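Local structure of gamma-glutamyltranspeptidase (Ggt) (Helicobacter pylori 26695, 5BPK) at residues G285-I290 with V338-L343; G38-S43 with V66-A71; Y190-K195 with E241-K246. The protein probably catalyses hydrolysis and transfer of gamma-glutamyl groups from glutathione and related compounds, as an Ntn-hydrolase of the gamma-glutamyltranspeptidase family. One frame throughout, in Å; residues are numbered along the deposited sequence.

Interaction 1: G285-I290 with V338-L343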
ATOM      1  N   GLY A 285      -9.072   2.528   1.566  1.00 10.90           N
ATOM      2  CA  GLY A 285      -8.478   1.983   2.782  1.00 11.06           C
ATOM      3  C   GLY A 285      -8.812   2.729   4.061  1.00 11.06           C
ATOM      4  O   GLY A 285      -9.273   2.138   5.034  1.00 10.34           O
ATOM      5  N   GLY A 286      -8.590   4.035   4.047  1.00 10.20           N
ATOM      6  CA  GLY A 286      -8.855   4.857   5.226  1.00 10.50           C
ATOM      7  C   GLY A 286     -10.321   4.835   5.633  1.00 12.36           C
ATOM      8  O   GLY A 286     -10.656   4.765   6.828  1.00 10.67           O
ATOM      9  N   THR A 287     -11.204   4.883   4.640  1.00  9.89           N
ATOM     10  CA  THR A 287     -12.632   4.916   4.915  1.00 10.54           C
ATOM     11  C   THR A 287     -13.067   3.644   5.617  1.00  9.90           C
ATOM     12  O   THR A 287     -13.728   3.696   6.655  1.00 10.34           O
ATOM     13  CB  THR A 287     -13.435   5.125   3.618  1.00 10.35           C
ATOM     14  OG1 THR A 287     -13.138   6.423   3.085  1.00 11.93           O
ATOM     15  CG2 THR A 287     -14.947   4.982   3.846  1.00 11.20           C
ATOM     16  N   HIS A 288     -12.721   2.492   5.048  1.00  9.99           N
ATOM     17  CA  HIS A 288     -13.135   1.230   5.650  1.00  9.64           C
ATOM     18  C   HIS A 288     -12.403   0.908   6.963  1.00 10.65           C
ATOM     19  O   HIS A 288     -12.979   0.274   7.847  1.00 11.49           O
ATOM     20  CB  HIS A 288     -13.059   0.077   4.659  1.00 10.70           C
ATOM     21  CG  HIS A 288     -13.916   0.286   3.455  1.00 10.83           C
ATOM     22  ND1 HIS A 288     -15.252   0.602   3.544  1.00 10.78           N
ATOM     23  CD2 HIS A 288     -13.624   0.251   2.134  1.00 12.37           C
ATOM     24  CE1 HIS A 288     -15.748   0.758   2.327  1.00 12.87           C
ATOM     25  NE2 HIS A 288     -14.779   0.550   1.453  1.00 11.93           N
ATOM     26  N   LEU A 289     -11.157   1.354   7.091  1.00  9.86           N
ATOM     27  CA  LEU A 289     -10.408   1.225   8.340  1.00 10.06           C
ATOM     28  C   LEU A 289     -11.186   1.908   9.454  1.00 10.01           C
ATOM     29  O   LEU A 289     -11.441   1.322  10.497  1.00 11.16           O
ATOM     30  CB  LEU A 289      -9.031   1.881   8.198  1.00 10.83           C
ATOM     31  CG  LEU A 289      -8.239   2.110   9.479  1.00 14.22           C
ATOM     32  CD1 LEU A 289      -8.020   0.793  10.198  1.00 15.37           C
ATOM     33  CD2 LEU A 289      -6.925   2.831   9.144  1.00 15.50           C
ATOM     34  N   ILE A 290     -11.619   3.138   9.194  1.00  9.75           N
ATOM     35  CA  ILE A 290     -12.324   3.933  10.201  1.00 11.23           C
ATOM     36  C   ILE A 290     -13.724   3.361  10.464  1.00 10.02           C
ATOM     37  O   ILE A 290     -14.171   3.302  11.609  1.00 11.10           O
ATOM     38  CB  ILE A 290     -12.379   5.424   9.768  1.00 10.36           C
ATOM     39  CG1 ILE A 290     -10.983   6.037   9.922  1.00 10.63           C
ATOM     40  CG2 ILE A 290     -13.427   6.223  10.562  1.00 13.42           C
ATOM     41  CD1 ILE A 290     -10.786   7.328   9.184  1.00 11.93           C
ATOM     42  N   VAL A 338     -18.638   9.521  -3.860  1.00 12.84           N
ATOM     43  CA  VAL A 338     -18.230   8.539  -2.858  1.00 12.60           C
ATOM     44  C   VAL A 338     -18.703   9.017  -1.487  1.00 13.51           C
ATOM     45  O   VAL A 338     -18.299  10.096  -1.030  1.00 14.52           O
ATOM     46  CB  VAL A 338     -16.701   8.339  -2.834  1.00 11.78           C
ATOM     47  CG1 VAL A 338     -16.332   7.249  -1.810  1.00 12.68           C
ATOM     48  CG2 VAL A 338     -16.188   7.994  -4.218  1.00 13.74           C
ATOM     49  N   PRO A 339     -19.595   8.242  -0.837  1.00 13.09           N
ATOM     50  CA  PRO A 339     -20.221   8.691   0.411  1.00 13.75           C
ATOM     51  C   PRO A 339     -19.331   8.442   1.636  1.00 12.67           C
ATOM     52  O   PRO A 339     -19.726   7.756   2.584  1.00 13.02           O
ATOM     53  CB  PRO A 339     -21.502   7.852   0.461  1.00 15.41           C
ATOM     54  CG  PRO A 339     -21.109   6.581  -0.203  1.00 15.48           C
ATOM     55  CD  PRO A 339     -20.235   7.012  -1.341  1.00 13.76           C
ATOM     56  N   VAL A 340     -18.149   9.046   1.634  1.00 12.84           N
ATOM     57  CA  VAL A 340     -17.171   8.803   2.693  1.00 12.58           C
ATOM     58  C   VAL A 340     -17.768   9.162   4.046  1.00 12.36           C
ATOM     59  O   VAL A 340     -17.688   8.374   4.981  1.00 12.72           O
ATOM     60  CB  VAL A 340     -15.857   9.598   2.475  1.00 11.98           C
ATOM     61  CG1 VAL A 340     -14.921   9.456   3.695  1.00 13.44           C
ATOM     62  CG2 VAL A 340     -15.157   9.144   1.187  1.00 13.53           C
ATOM     63  N   ASP A 341     -18.387  10.337   4.126  1.00 13.94           N
ATOM     64  CA  ASP A 341     -18.945  10.832   5.385  1.00 14.91           C
ATOM     65  C   ASP A 341     -20.013   9.896   5.946  1.00 15.00           C
ATOM     66  O   ASP A 341     -20.095   9.726   7.159  1.00 15.37           O
ATOM     67  CB  ASP A 341     -19.522  12.247   5.219  1.00 16.16           C
ATOM     68  CG  ASP A 341     -18.441  13.326   5.155  1.00 24.06           C
ATOM     69  OD1 ASP A 341     -17.256  13.041   5.440  1.00 28.74           O
ATOM     70  OD2 ASP A 341     -18.781  14.479   4.828  1.00 29.34           O
ATOM     71  N   LYS A 342     -20.826   9.298   5.077  1.00 13.64           N
ATOM     72  CA  LYS A 342     -21.843   8.338   5.531  1.00 14.06           C
ATOM     73  C   LYS A 342     -21.204   7.035   6.010  1.00 12.90           C
ATOM     74  O   LYS A 342     -21.633   6.459   7.004  1.00 16.02           O
ATOM     75  CB  LYS A 342     -22.877   8.049   4.434  1.00 15.57           C
ATOM     76  CG  LYS A 342     -23.788   9.237   4.113  1.00 22.26           C
ATOM     77  CD  LYS A 342     -24.709   8.924   2.948  1.00 23.78           C
ATOM     78  CE  LYS A 342     -25.576  10.118   2.577  1.00 28.34           C
ATOM     79  NZ  LYS A 342     -26.515   9.767   1.474  1.00 30.28           N
ATOM     80  N   LEU A 343     -20.187   6.564   5.296  1.00 12.58           N
ATOM     81  CA  LEU A 343     -19.525   5.312   5.648  1.00 11.94           C
ATOM     82  C   LEU A 343     -18.758   5.388   6.977  1.00 11.44           C
ATOM     83  O   LEU A 343     -18.659   4.383   7.677  1.00 11.80           O
ATOM     84  CB  LEU A 343     -18.597   4.847   4.509  1.00 12.56           C
ATOM     85  CG  LEU A 343     -19.292   4.395   3.215  1.00 12.30           C
ATOM     86  CD1 LEU A 343     -18.265   4.203   2.119  1.00 14.45           C
ATOM     87  CD2 LEU A 343     -20.143   3.106   3.415  1.00 12.29           C
TER
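T287, near the start of helix 285-296, faces V340 and L343 of the short helix 340-343, and its forked side chain carries most of the contact. The backbones come close here, with the CA atoms of T287 and V340 6.4 Å apart. From a CB that points toward the second segment, the threonine divides its two tips between two partners. With chi1 at -65°, OG1 stands beside the backbone N and the methyl CG2 lies anti to it. OG1 meets the isopropyl end of V340, lying 3.6 Å from V340 CG1 and 3.9 Å from V340 CG2, so the hydroxyl oxygen rests against both methyls. On the other branch, T287 CG2 touches the root of the leucine, 3.7 Å from L343 CB, and also a methyl at its tip, 3.8 Å from L343 CD1. One turn along helix 340-343 therefore supplies both partners, residues three apart on the same side.

H288 adds a lighter touch: its ring approaches L343 CD1 obliquely, CE1 being 4.3 Å from that methyl. The ring's ND1 is hydrogen-bonded to Q291, and A322 and R326 of helix 309-329 pack on the same side chain. V340 and I290 both reach V267 of strand 262-271, which places the contact beside the sheet of the Ntn-hydrolase core.

Neither a hydrogen bond nor a charge pair joins the two segments; the nearest approaches are of van der Waals length. The methyls of T287, V340 and L343 provide the hydrocarbon surface, while the threonine oxygen takes part through its bulk against V340. Helix 309-329 shares in holding the short helix, through D325 against L343. The chemistry is that of a buried, mainly apolar contact, in which fit and burial matter more than polarity.

Interaction 2: G38-S43 with V66-A71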
ATOM      1  N   GLY A  38      14.652   9.924  15.746  1.00 13.94           N
ATOM      2  CA  GLY A  38      13.473   9.246  15.228  1.00 13.24           C
ATOM      3  C   GLY A  38      13.815   7.952  14.509  1.00 12.34           C
ATOM      4  O   GLY A  38      14.897   7.396  14.698  1.00 12.61           O
ATOM      5  N   LEU A  39      12.872   7.458  13.709  1.00 12.37           N
ATOM      6  CA  LEU A  39      13.041   6.197  12.980  1.00 10.89           C
ATOM      7  C   LEU A  39      12.533   6.313  11.555  1.00 10.56           C
ATOM      8  O   LEU A  39      11.540   7.001  11.282  1.00 11.37           O
ATOM      9  CB  LEU A  39      12.304   5.044  13.676  1.00 10.97           C
ATOM     10  CG  LEU A  39      12.901   4.532  14.987  1.00 11.01           C
ATOM     11  CD1 LEU A  39      11.972   3.523  15.659  1.00 12.46           C
ATOM     12  CD2 LEU A  39      14.269   3.927  14.753  1.00 12.59           C
ATOM     13  N   ALA A  40      13.219   5.616  10.659  1.00 12.39           N
ATOM     14  CA  ALA A  40      12.810   5.468   9.263  1.00 13.22           C
ATOM     15  C   ALA A  40      12.839   3.969   8.958  1.00 13.74           C
ATOM     16  O   ALA A  40      13.915   3.367   8.887  1.00 14.80           O
ATOM     17  CB  ALA A  40      13.759   6.234   8.357  1.00 12.76           C
ATOM     18  N   LEU A  41      11.667   3.365   8.808  1.00 12.84           N
ATOM     19  CA  LEU A  41      11.561   1.912   8.667  1.00 13.21           C
ATOM     20  C   LEU A  41      10.905   1.495   7.362  1.00 11.58           C
ATOM     21  O   LEU A  41       9.813   1.965   7.027  1.00 12.25           O
ATOM     22  CB  LEU A  41      10.760   1.326   9.832  1.00 13.04           C
ATOM     23  CG  LEU A  41      11.290   1.500  11.253  1.00 18.69           C
ATOM     24  CD1 LEU A  41      10.299   0.892  12.233  1.00 22.43           C
ATOM     25  CD2 LEU A  41      12.651   0.857  11.382  1.00 22.21           C
ATOM     26  N   SER A  42      11.585   0.607   6.650  1.00 10.57           N
ATOM     27  CA  SER A  42      11.108   0.039   5.399  1.00 12.01           C
ATOM     28  C   SER A  42      11.349  -1.469   5.409  1.00 11.91           C
ATOM     29  O   SER A  42      11.962  -2.003   6.333  1.00 13.42           O
ATOM     30  CB  SER A  42      11.842   0.672   4.214  1.00 12.13           C
ATOM     31  OG  SER A  42      13.099   0.044   3.979  1.00 11.95           O
ATOM     32  N   SER A  43      10.890  -2.140   4.356  1.00 10.80           N
ATOM     33  CA  SER A  43      11.067  -3.577   4.205  1.00 11.97           C
ATOM     34  C   SER A  43      12.435  -3.994   3.659  1.00 13.85           C
ATOM     35  O   SER A  43      12.666  -5.185   3.466  1.00 17.51           O
ATOM     36  CB  SER A  43       9.963  -4.139   3.301  1.00 12.87           C
ATOM     37  OG  SER A  43       8.708  -4.093   3.964  1.00 12.29           O
ATOM     38  N   VAL A  66      11.527  10.603   1.170  1.00  9.73           N
ATOM     39  CA  VAL A  66      11.919  10.748  -0.227  1.00 11.88           C
ATOM     40  C   VAL A  66      13.148   9.882  -0.555  1.00 10.31           C
ATOM     41  O   VAL A  66      13.166   9.162  -1.565  1.00 12.17           O
ATOM     42  CB  VAL A  66      12.125  12.245  -0.594  1.00 11.21           C
ATOM     43  CG1 VAL A  66      12.818  12.383  -1.973  1.00 14.23           C
ATOM     44  CG2 VAL A  66      10.764  12.979  -0.555  1.00 12.18           C
ATOM     45  N   ALA A  67      14.153   9.908   0.310  1.00 11.32           N
ATOM     46  CA  ALA A  67      15.341   9.068   0.127  1.00 12.89           C
ATOM     47  C   ALA A  67      14.961   7.578   0.062  1.00 11.09           C
ATOM     48  O   ALA A  67      15.440   6.837  -0.800  1.00 12.99           O
ATOM     49  CB  ALA A  67      16.368   9.333   1.225  1.00 13.60           C
ATOM     50  N   ILE A  68      14.069   7.153   0.954  1.00 11.55           N
ATOM     51  CA  ILE A  68      13.592   5.771   0.974  1.00 11.78           C
ATOM     52  C   ILE A  68      12.822   5.380  -0.281  1.00 10.22           C
ATOM     53  O   ILE A  68      13.052   4.299  -0.819  1.00 11.33           O
ATOM     54  CB  ILE A  68      12.759   5.470   2.234  1.00  9.80           C
ATOM     55  CG1 ILE A  68      13.672   5.483   3.466  1.00 11.13           C
ATOM     56  CG2 ILE A  68      12.029   4.139   2.120  1.00 11.65           C
ATOM     57  CD1 ILE A  68      12.939   5.377   4.780  1.00 12.88           C
ATOM     58  N   GLY A  69      11.931   6.260  -0.744  1.00  9.20           N
ATOM     59  CA  GLY A  69      11.166   6.016  -1.956  1.00 10.64           C
ATOM     60  C   GLY A  69      12.066   5.708  -3.142  1.00 10.61           C
ATOM     61  O   GLY A  69      11.828   4.767  -3.897  1.00 11.74           O
ATOM     62  N   PHE A  70      13.121   6.488  -3.317  1.00 10.88           N
ATOM     63  CA  PHE A  70      14.052   6.203  -4.419  1.00 10.46           C
ATOM     64  C   PHE A  70      14.950   4.982  -4.168  1.00 10.99           C
ATOM     65  O   PHE A  70      15.235   4.227  -5.099  1.00 11.18           O
ATOM     66  CB  PHE A  70      14.904   7.425  -4.768  1.00 11.41           C
ATOM     67  CG  PHE A  70      14.132   8.523  -5.454  1.00 13.64           C
ATOM     68  CD1 PHE A  70      13.608   8.319  -6.719  1.00 13.98           C
ATOM     69  CD2 PHE A  70      13.924   9.751  -4.835  1.00 14.30           C
ATOM     70  CE1 PHE A  70      12.892   9.311  -7.370  1.00 13.00           C
ATOM     71  CE2 PHE A  70      13.207  10.754  -5.485  1.00 14.45           C
ATOM     72  CZ  PHE A  70      12.696  10.526  -6.758  1.00 14.11           C
ATOM     73  N   ALA A  71      15.410   4.794  -2.931  1.00 11.02           N
ATOM     74  CA  ALA A  71      16.246   3.627  -2.600  1.00 11.10           C
ATOM     75  C   ALA A  71      15.501   2.312  -2.845  1.00 12.41           C
ATOM     76  O   ALA A  71      16.046   1.399  -3.457  1.00 11.52           O
ATOM     77  CB  ALA A  71      16.757   3.706  -1.161  1.00 11.52           C
TER
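A40 and S42 meet I68 in a small, buried, mainly apolar contact between strand 38-41 with the residues just after it and the middle of helix 61-75. I68 contributes more than half of the 114 Å² buried here, and its two ends serve different partners. The longer branch runs out extended (chi2 172°) to place CD1 3.8 Å from A40 CB. The short branch, I68 CG2, sits 4.1 Å from S42 CB. Because A40 and S42 are two residues apart on the extended chain, both present their CB atoms to the helix, and the isoleucine spans them.

The serine takes part through its carbon. Its hydroxyl serves the turn into the next helix, OG being hydrogen-bonded to S48 OG and to the backbone N of H44.

On the helix side, A67 and A71 pack against helix 45-56, which lies between the two segments in sequence, while F70 turns to helices 155-168 and 139-150. L39 and L41 reach I32 of strand 32-34. L39 to L41 also pair antiparallel with a strand of the partner chain, so this contact backs a sheet that continues across the interface, and Y4 of that chain packs on I68.

Interaction 3: Y190-K195 with E241-K246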
ATOM      1  N   TYR A 190       8.841 -10.178 -22.417  1.00 15.66           N
ATOM      2  CA  TYR A 190       9.210  -8.801 -22.788  1.00 14.79           C
ATOM      3  C   TYR A 190      10.702  -8.670 -23.028  1.00 16.43           C
ATOM      4  O   TYR A 190      11.512  -8.999 -22.155  1.00 16.53           O
ATOM      5  CB  TYR A 190       8.710  -7.810 -21.708  1.00 15.30           C
ATOM      6  CG  TYR A 190       7.253  -8.070 -21.458  1.00 14.25           C
ATOM      7  CD1 TYR A 190       6.311  -7.793 -22.441  1.00 15.64           C
ATOM      8  CD2 TYR A 190       6.831  -8.692 -20.294  1.00 14.89           C
ATOM      9  CE1 TYR A 190       4.984  -8.098 -22.255  1.00 12.71           C
ATOM     10  CE2 TYR A 190       5.507  -9.000 -20.098  1.00 15.07           C
ATOM     11  CZ  TYR A 190       4.593  -8.707 -21.082  1.00 15.31           C
ATOM     12  OH  TYR A 190       3.278  -9.035 -20.877  1.00 17.52           O
ATOM     13  N   SER A 191      11.063  -8.228 -24.233  1.00 16.50           N
ATOM     14  CA  SER A 191      12.471  -8.037 -24.580  1.00 16.81           C
ATOM     15  C   SER A 191      13.162  -7.069 -23.623  1.00 15.80           C
ATOM     16  O   SER A 191      14.308  -7.279 -23.282  1.00 16.14           O
ATOM     17  CB  SER A 191      12.637  -7.590 -26.041  1.00 19.85           C
ATOM     18  OG  SER A 191      11.887  -6.437 -26.317  1.00 23.07           O
ATOM     19  N   SER A 192      12.459  -6.021 -23.178  1.00 15.22           N
ATOM     20  CA  SER A 192      13.026  -5.073 -22.221  1.00 14.68           C
ATOM     21  C   SER A 192      13.419  -5.747 -20.900  1.00 13.86           C
ATOM     22  O   SER A 192      14.559  -5.616 -20.455  1.00 14.53           O
ATOM     23  CB  SER A 192      12.033  -3.949 -21.967  1.00 15.20           C
ATOM     24  OG  SER A 192      10.827  -4.491 -21.460  1.00 15.64           O
ATOM     25  N   SER A 193      12.499  -6.513 -20.312  1.00 13.36           N
ATOM     26  CA  SER A 193      12.753  -7.193 -19.051  1.00 13.44           C
ATOM     27  C   SER A 193      13.781  -8.318 -19.142  1.00 13.99           C
ATOM     28  O   SER A 193      14.478  -8.610 -18.165  1.00 16.11           O
ATOM     29  CB  SER A 193      11.446  -7.716 -18.466  1.00 14.91           C
ATOM     30  OG  SER A 193      10.562  -6.641 -18.223  1.00 15.35           O
ATOM     31  N   LYS A 194      13.875  -8.952 -20.313  1.00 14.78           N
ATOM     32  CA  LYS A 194      14.927  -9.931 -20.564  1.00 15.32           C
ATOM     33  C   LYS A 194      16.327  -9.331 -20.451  1.00 14.74           C
ATOM     34  O   LYS A 194      17.269 -10.042 -20.097  1.00 16.57           O
ATOM     35  CB  LYS A 194      14.731 -10.605 -21.926  1.00 16.26           C
ATOM     36  CG  LYS A 194      13.536 -11.537 -21.926  1.00 16.05           C
ATOM     37  CD  LYS A 194      13.207 -12.096 -23.313  1.00 17.10           C
ATOM     38  CE  LYS A 194      14.316 -12.984 -23.856  1.00 20.14           C
ATOM     39  NZ  LYS A 194      13.910 -13.625 -25.146  1.00 22.55           N
ATOM     40  N   LYS A 195      16.458  -8.039 -20.753  1.00 15.27           N
ATOM     41  CA  LYS A 195      17.731  -7.332 -20.604  1.00 15.68           C
ATOM     42  C   LYS A 195      18.085  -7.105 -19.139  1.00 15.90           C
ATOM     43  O   LYS A 195      19.235  -7.288 -18.729  1.00 18.86           O
ATOM     44  CB  LYS A 195      17.697  -5.973 -21.317  1.00 16.81           C
ATOM     45  CG  LYS A 195      17.497  -6.055 -22.822  1.00 17.54           C
ATOM     46  CD  LYS A 195      17.557  -4.674 -23.477  1.00 20.50           C
ATOM     47  CE  LYS A 195      17.249  -4.736 -24.971  1.00 22.03           C
ATOM     48  NZ  LYS A 195      17.232  -3.387 -25.618  1.00 18.92           N
ATOM     49  N   GLU A 241       7.085   6.541 -24.378  1.00 17.15           N
ATOM     50  CA  GLU A 241       6.133   6.565 -25.488  1.00 19.04           C
ATOM     51  C   GLU A 241       6.551   5.570 -26.569  1.00 18.23           C
ATOM     52  O   GLU A 241       5.720   4.835 -27.090  1.00 18.46           O
ATOM     53  CB  GLU A 241       5.989   7.969 -26.090  1.00 20.11           C
ATOM     54  CG  GLU A 241       4.961   8.031 -27.236  1.00 20.62           C
ATOM     55  CD  GLU A 241       4.750   9.421 -27.804  1.00 25.82           C
ATOM     56  OE1 GLU A 241       5.234   9.673 -28.931  1.00 28.41           O
ATOM     57  OE2 GLU A 241       4.087  10.251 -27.143  1.00 21.68           O
ATOM     58  N   LYS A 242       7.842   5.546 -26.880  1.00 18.20           N
ATOM     59  CA  LYS A 242       8.364   4.655 -27.917  1.00 19.53           C
ATOM     60  C   LYS A 242       8.093   3.190 -27.601  1.00 19.00           C
ATOM     61  O   LYS A 242       7.573   2.441 -28.446  1.00 18.77           O
ATOM     62  CB  LYS A 242       9.867   4.868 -28.083  1.00 19.78           C
ATOM     63  CG  LYS A 242      10.449   4.070 -29.228  1.00 25.14           C
ATOM     64  CD  LYS A 242      11.943   4.243 -29.331  1.00 29.99           C
ATOM     65  CE  LYS A 242      12.507   3.164 -30.225  1.00 33.86           C
ATOM     66  NZ  LYS A 242      11.823   3.112 -31.554  1.00 37.00           N
ATOM     67  N   ASP A 243       8.443   2.777 -26.385  1.00 18.95           N
ATOM     68  CA  ASP A 243       8.272   1.385 -25.978  1.00 17.70           C
ATOM     69  C   ASP A 243       6.781   1.017 -25.909  1.00 17.20           C
ATOM     70  O   ASP A 243       6.394  -0.102 -26.260  1.00 16.23           O
ATOM     71  CB  ASP A 243       8.999   1.108 -24.642  1.00 16.94           C
ATOM     72  CG  ASP A 243       9.565  -0.300 -24.562  1.00 15.48           C
ATOM     73  OD1 ASP A 243       9.774  -0.933 -25.638  1.00 17.89           O
ATOM     74  OD2 ASP A 243       9.819  -0.774 -23.428  1.00 15.21           O
ATOM     75  N   MET A 244       5.950   1.968 -25.474  1.00 16.36           N
ATOM     76  CA  MET A 244       4.496   1.788 -25.481  1.00 17.05           C
ATOM     77  C   MET A 244       3.955   1.524 -26.888  1.00 19.13           C
ATOM     78  O   MET A 244       3.207   0.567 -27.100  1.00 20.08           O
ATOM     79  CB  MET A 244       3.801   3.002 -24.866  1.00 17.41           C
ATOM     80  CG  MET A 244       3.911   3.040 -23.344  1.00 15.67           C
ATOM     81  SD  MET A 244       2.736   1.924 -22.553  1.00 15.96           S
ATOM     82  CE  MET A 244       3.393   1.738 -20.887  1.00 14.92           C
ATOM     83  N   LYS A 245       4.339   2.375 -27.837  1.00 18.70           N
ATOM     84  CA  LYS A 245       3.916   2.224 -29.234  1.00 21.81           C
ATOM     85  C   LYS A 245       4.344   0.868 -29.816  1.00 22.87           C
ATOM     86  O   LYS A 245       3.579   0.219 -30.521  1.00 24.41           O
ATOM     87  CB  LYS A 245       4.466   3.381 -30.074  1.00 21.87           C
ATOM     88  CG  LYS A 245       3.950   3.431 -31.516  1.00 24.77           C
ATOM     89  N   LYS A 246       5.565   0.448 -29.490  1.00 22.27           N
ATOM     90  CA  LYS A 246       6.147  -0.808 -29.980  1.00 24.36           C
ATOM     91  C   LYS A 246       5.454  -2.073 -29.464  1.00 22.82           C
ATOM     92  O   LYS A 246       5.429  -3.094 -30.154  1.00 24.89           O
ATOM     93  CB  LYS A 246       7.633  -0.839 -29.593  1.00 24.89           C
ATOM     94  CG  LYS A 246       8.439  -2.018 -30.109  1.00 29.78           C
ATOM     95  CD  LYS A 246       9.890  -1.906 -29.659  1.00 31.07           C
ATOM     96  CE  LYS A 246      10.723  -3.088 -30.140  1.00 34.91           C
ATOM     97  NZ  LYS A 246      11.964  -3.270 -29.332  1.00 34.24           N
TER
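S192 and D243 approach across the gap between helices 191-196 and 234-246, with S191 and K246 as a second, looser pair beside them. Neither pair is bonded. The nearest atoms of the first are S192 CB and D243 OD2, 4.1 Å apart, and the serine hydroxyl does no better, since S192 OG lies 4.3 Å from D243 OD2. In the second pair K246 NZ stops 4.4 Å from S191 OG, beyond hydrogen-bonding range.

K246 is stretched out along its length, its torsions all in the extended range, and this carries its ammonium across to the first helix at the exposed edge of the contact. D243 has a chi1 of -146°, well off a staggered value, which is consistent with its carboxylate being drawn into place by its partners.

Those partners lie in the next shell. Y131 OH is hydrogen-bonded to both S192 OG and D243 OD2 and so bridges the two helices. The partner chain adds more: its S29 O bonds S192 OG, its D31 N bonds D243 OD2, and its D31 carboxylate forms a salt bridge with K195.

K195 NZ and K246 NZ, like charges, stand 6.4 Å apart; the salt bridge of K195 to D31 of the partner chain probably offsets part of the repulsion. With only 67 Å² buried between the segments, direct packing is slight. What the chemistry implies is a join made through intermediaries: buried serine and aspartate groups share a tyrosine hydroxyl and the partner chain's backbone, which probably ties the placing of the two helices to the association with the partner chain.

The three contacts are separate, none touching another. Interaction 1 lies nearest to interaction 2, with about 17 Å between nearest atoms; interactions 2 and 3 are about 18 Å apart by the same measure. Interactions 1 and 3 fall on opposite sides of the chain's centre, their own centres 39 Å apart. The bound ligand, a dihydro-oxazole amino acid related to acivicin, lies about 11 Å from the side chain of H288, placing interaction 1 in the surroundings of the binding pocket without lining it. All three are approached by the partner chain, most plainly through the shared sheet at 38-43 and the polar bonds around 190-195 and 241-246.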